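Long-range contact in PbSGBP-B lipoprotein (Prevotella bryantii B14, PDB 6D2Y), which probably binds polysaccharide at the cell surface as a magnesium-containing, beta-sandwich lipoprotein of a glycan-utilization locus: residues S139-K144 / Y216-G221. Residues are numbered along the deposited sequence; the frame is centred on the assembly and turned at random.
Sequences SNEWAK and YMDNRG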
ATOM      1  N   SER A 139      -0.443  -9.382   1.535  1.00 51.83           N
ATOM      2  CA  SER A 139       0.639  -9.824   2.412  1.00 51.82           C
ATOM      3  C   SER A 139       1.872 -10.220   1.609  1.00 50.96           C
ATOM      4  O   SER A 139       2.988  -9.775   1.898  1.00 49.46           O
ATOM      5  CB  SER A 139       0.168 -10.990   3.278  1.00 49.09           C
ATOM      6  OG  SER A 139      -0.182 -12.107   2.481  1.00 51.12           O
ATOM      7  N   ASN A 140       1.688 -11.064   0.596  1.00 51.49           N
ATOM      8  CA  ASN A 140       2.776 -11.456  -0.298  1.00 48.31           C
ATOM      9  C   ASN A 140       2.179 -11.526  -1.697  1.00 46.64           C
ATOM     10  O   ASN A 140       1.476 -12.483  -2.029  1.00 51.20           O
ATOM     11  CB  ASN A 140       3.378 -12.795   0.111  1.00 52.62           C
ATOM     12  CG  ASN A 140       4.493 -13.257  -0.824  1.00 51.95           C
ATOM     13  OD1 ASN A 140       4.822 -12.594  -1.807  1.00 47.98           O
ATOM     14  ND2 ASN A 140       5.083 -14.404  -0.507  1.00 47.04           N
ATOM     15  N   GLU A 141       2.463 -10.518  -2.515  1.00 44.76           N
ATOM     16  CA  GLU A 141       1.991 -10.546  -3.891  1.00 45.24           C
ATOM     17  C   GLU A 141       2.599 -11.697  -4.686  1.00 45.51           C
ATOM     18  O   GLU A 141       2.091 -12.017  -5.768  1.00 49.92           O
ATOM     19  CB  GLU A 141       2.299  -9.215  -4.571  1.00 36.49           C
ATOM     20  CG  GLU A 141       1.664  -8.047  -3.844  1.00 45.16           C
ATOM     21  CD  GLU A 141       1.977  -6.710  -4.478  1.00 48.12           C
ATOM     22  OE1 GLU A 141       2.610  -6.690  -5.555  1.00 51.37           O
ATOM     23  OE2 GLU A 141       1.595  -5.677  -3.895  1.00 50.87           O
ATOM     24  N   TRP A 142       3.677 -12.317  -4.186  1.00 45.99           N
ATOM     25  CA  TRP A 142       4.296 -13.475  -4.822  1.00 46.48           C
ATOM     26  C   TRP A 142       4.116 -14.750  -3.999  1.00 49.06           C
ATOM     27  O   TRP A 142       5.006 -15.601  -3.947  1.00 51.46           O
ATOM     28  CB  TRP A 142       5.771 -13.189  -5.093  1.00 44.62           C
ATOM     29  CG  TRP A 142       5.993 -12.307  -6.302  1.00 54.20           C
ATOM     30  CD1 TRP A 142       5.463 -11.069  -6.522  1.00 52.89           C
ATOM     31  CD2 TRP A 142       6.795 -12.607  -7.452  1.00 52.98           C
ATOM     32  NE1 TRP A 142       5.894 -10.574  -7.731  1.00 49.11           N
ATOM     33  CE2 TRP A 142       6.712 -11.501  -8.322  1.00 48.35           C
ATOM     34  CE3 TRP A 142       7.579 -13.701  -7.826  1.00 46.22           C
ATOM     35  CZ2 TRP A 142       7.382 -11.459  -9.539  1.00 41.63           C
ATOM     36  CZ3 TRP A 142       8.237 -13.660  -9.029  1.00 44.91           C
ATOM     37  CH2 TRP A 142       8.139 -12.548  -9.875  1.00 44.20           C
ATOM     38  N   ALA A 143       2.942 -14.913  -3.400  1.00 49.73           N
ATOM     39  CA  ALA A 143       2.686 -16.073  -2.561  1.00 47.80           C
ATOM     40  C   ALA A 143       2.501 -17.320  -3.409  1.00 50.84           C
ATOM     41  O   ALA A 143       1.786 -17.308  -4.415  1.00 57.14           O
ATOM     42  CB  ALA A 143       1.449 -15.843  -1.697  1.00 46.00           C
ATOM     43  N   LYS A 144       3.148 -18.403  -2.992  1.00 53.80           N
ATOM     44  CA  LYS A 144       3.032 -19.676  -3.682  1.00 56.41           C
ATOM     45  C   LYS A 144       1.738 -20.387  -3.290  1.00 55.10           C
ATOM     46  O   LYS A 144       1.068 -20.031  -2.317  1.00 52.47           O
ATOM     47  CB  LYS A 144       4.237 -20.564  -3.375  1.00 64.33           C
ATOM     48  CG  LYS A 144       5.549 -19.810  -3.254  1.00 74.65           C
ATOM     49  CD  LYS A 144       6.722 -20.757  -3.060  1.00 77.80           C
ATOM     50  CE  LYS A 144       7.997 -20.166  -3.630  1.00 70.58           C
ATOM     51  NZ  LYS A 144       7.729 -19.390  -4.872  1.00 73.53           N
ATOM     52  N   TYR A 216      -1.156 -10.622  -9.128  1.00 50.49           N
ATOM     53  CA  TYR A 216      -0.528 -11.847  -8.647  1.00 53.25           C
ATOM     54  C   TYR A 216       0.757 -12.109  -9.425  1.00 51.82           C
ATOM     55  O   TYR A 216       0.751 -12.067 -10.657  1.00 52.00           O
ATOM     56  CB  TYR A 216      -1.490 -13.022  -8.808  1.00 54.94           C
ATOM     57  CG  TYR A 216      -0.954 -14.310  -8.243  1.00 50.68           C
ATOM     58  CD1 TYR A 216      -0.330 -14.336  -7.003  1.00 45.71           C
ATOM     59  CD2 TYR A 216      -1.041 -15.495  -8.959  1.00 58.69           C
ATOM     60  CE1 TYR A 216       0.167 -15.510  -6.479  1.00 51.08           C
ATOM     61  CE2 TYR A 216      -0.540 -16.676  -8.445  1.00 59.87           C
ATOM     62  CZ  TYR A 216       0.065 -16.675  -7.205  1.00 59.02           C
ATOM     63  OH  TYR A 216       0.567 -17.845  -6.681  1.00 65.25           O
HETATM   64  N   MSE A 217       1.852 -12.397  -8.715  1.00 51.42           N
HETATM   65  CA  MSE A 217       3.185 -12.513  -9.332  1.00 54.37           C
HETATM   66  C   MSE A 217       3.541 -11.230 -10.070  1.00 51.73           C
HETATM   67  O   MSE A 217       4.078 -11.292 -11.168  1.00 53.05           O
HETATM   68  CB  MSE A 217       3.264 -13.677 -10.330  1.00 60.44           C
HETATM   69  CG  MSE A 217       2.981 -15.093  -9.786  1.00 74.45           C
HETATM   70 SE   MSE A 217       4.274 -15.994  -8.612  0.77 80.29          SE
HETATM   71  CE  MSE A 217       3.387 -16.206  -6.891  1.00 79.76           C
ATOM     72  N   ASP A 218       3.244 -10.079  -9.469  1.00 48.53           N
ATOM     73  CA  ASP A 218       3.368  -8.803 -10.168  1.00 46.91           C
ATOM     74  C   ASP A 218       4.801  -8.561 -10.629  1.00 47.44           C
ATOM     75  O   ASP A 218       5.743  -8.635  -9.835  1.00 43.67           O
ATOM     76  CB  ASP A 218       2.910  -7.669  -9.253  1.00 48.63           C
ATOM     77  CG  ASP A 218       2.349  -6.490 -10.017  1.00 54.87           C
ATOM     78  OD1 ASP A 218       2.624  -6.373 -11.229  1.00 54.61           O
ATOM     79  OD2 ASP A 218       1.626  -5.682  -9.397  1.00 53.97           O
ATOM     80  N   ASN A 219       4.965  -8.270 -11.926  1.00 50.64           N
ATOM     81  CA  ASN A 219       6.274  -7.935 -12.477  1.00 49.56           C
ATOM     82  C   ASN A 219       6.248  -6.626 -13.261  1.00 58.69           C
ATOM     83  O   ASN A 219       7.169  -6.357 -14.038  1.00 61.46           O
ATOM     84  CB  ASN A 219       6.807  -9.070 -13.359  1.00 48.20           C
ATOM     85  CG  ASN A 219       5.872  -9.420 -14.504  1.00 60.59           C
ATOM     86  OD1 ASN A 219       4.892  -8.721 -14.761  1.00 62.17           O
ATOM     87  ND2 ASN A 219       6.178 -10.508 -15.202  1.00 66.07           N
ATOM     88  N   ARG A 220       5.213  -5.810 -13.084  1.00 57.47           N
ATOM     89  CA  ARG A 220       5.170  -4.520 -13.758  1.00 57.70           C
ATOM     90  C   ARG A 220       6.215  -3.579 -13.174  1.00 55.64           C
ATOM     91  O   ARG A 220       6.415  -3.525 -11.958  1.00 53.90           O
ATOM     92  CB  ARG A 220       3.773  -3.903 -13.650  1.00 55.04           C
ATOM     93  CG  ARG A 220       2.637  -4.855 -14.008  1.00 54.51           C
ATOM     94  CD  ARG A 220       1.271  -4.247 -13.709  1.00 57.33           C
ATOM     95  NE  ARG A 220       0.993  -4.146 -12.279  1.00 58.48           N
ATOM     96  CZ  ARG A 220       0.086  -3.329 -11.755  1.00 57.63           C
ATOM     97  NH1 ARG A 220      -0.618  -2.530 -12.545  1.00 62.74           N
ATOM     98  NH2 ARG A 220      -0.113  -3.301 -10.444  1.00 55.62           N
ATOM     99  N   GLY A 221       6.885  -2.835 -14.053  1.00 58.15           N
ATOM    100  CA  GLY A 221       7.947  -1.946 -13.619  1.00 54.20           C
ATOM    101  C   GLY A 221       9.101  -2.671 -12.979  1.00 51.64           C
ATOM    102  O   GLY A 221       9.793  -2.107 -12.124  1.00 52.44           O
TER
HETATM  103  O   HOH W   1       2.928  -4.831  -7.427  1.00 48.24           O
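With CG of Trp142 anti to its carbonyl carbon (chi1 -78°), the indole reaches across to Met217 and Asp218, while Tyr216, its CG anti to the backbone N (chi1 -176°), carries its hydroxyl to the carbonyl of Ala143, which lies near the plane of the ring at its edge. The indole lies over the Met217 backbone: CA sits 3.7 Å from the centroid of the five-membered ring of Trp142, a CH-pi contact over the face. At the ring edge, Trp142 NE1 donates to Asp218 O at 2.9 Å, with the oxygen close to the indole plane. The selenomethionine chain of Met217 doubles back so that SE meets the six-membered ring of Trp142 obliquely, a Met-aromatic contact, and CG packs over the centre of the Tyr216 ring. Tyr216 OH donates to Ala143 O at 2.6 Å, approaching nearly head-on to the carbonyl, and Met217 N donates to Glu141 O at 3.0 Å. Two carbonyls of the type I turn thus take bonds from 216-217, while Asn140 OD1 accepts from Trp142 N, closing an Asx turn. Glu141 and Asp218 run side by side; a water gives hydrogen bonds to Glu141 OE1 and Asp218 OD2, bridging like charges that Arg455 and Lys314 (on Glu141) and Arg220 (on Asp218) probably offset. Arg220 grips the Asp218 carboxylate side-on, NE to OD1 and NH2 to OD2. The contact is an interdomain junction: a turn of the IPT/TIG domain meets the loop between strands 208-215 and 222-224, where the IPT/TIG and xyloglucan-binding family regions join, the side chain of Trp142 about 4 Å from that of Ser255, a magnesium ligand.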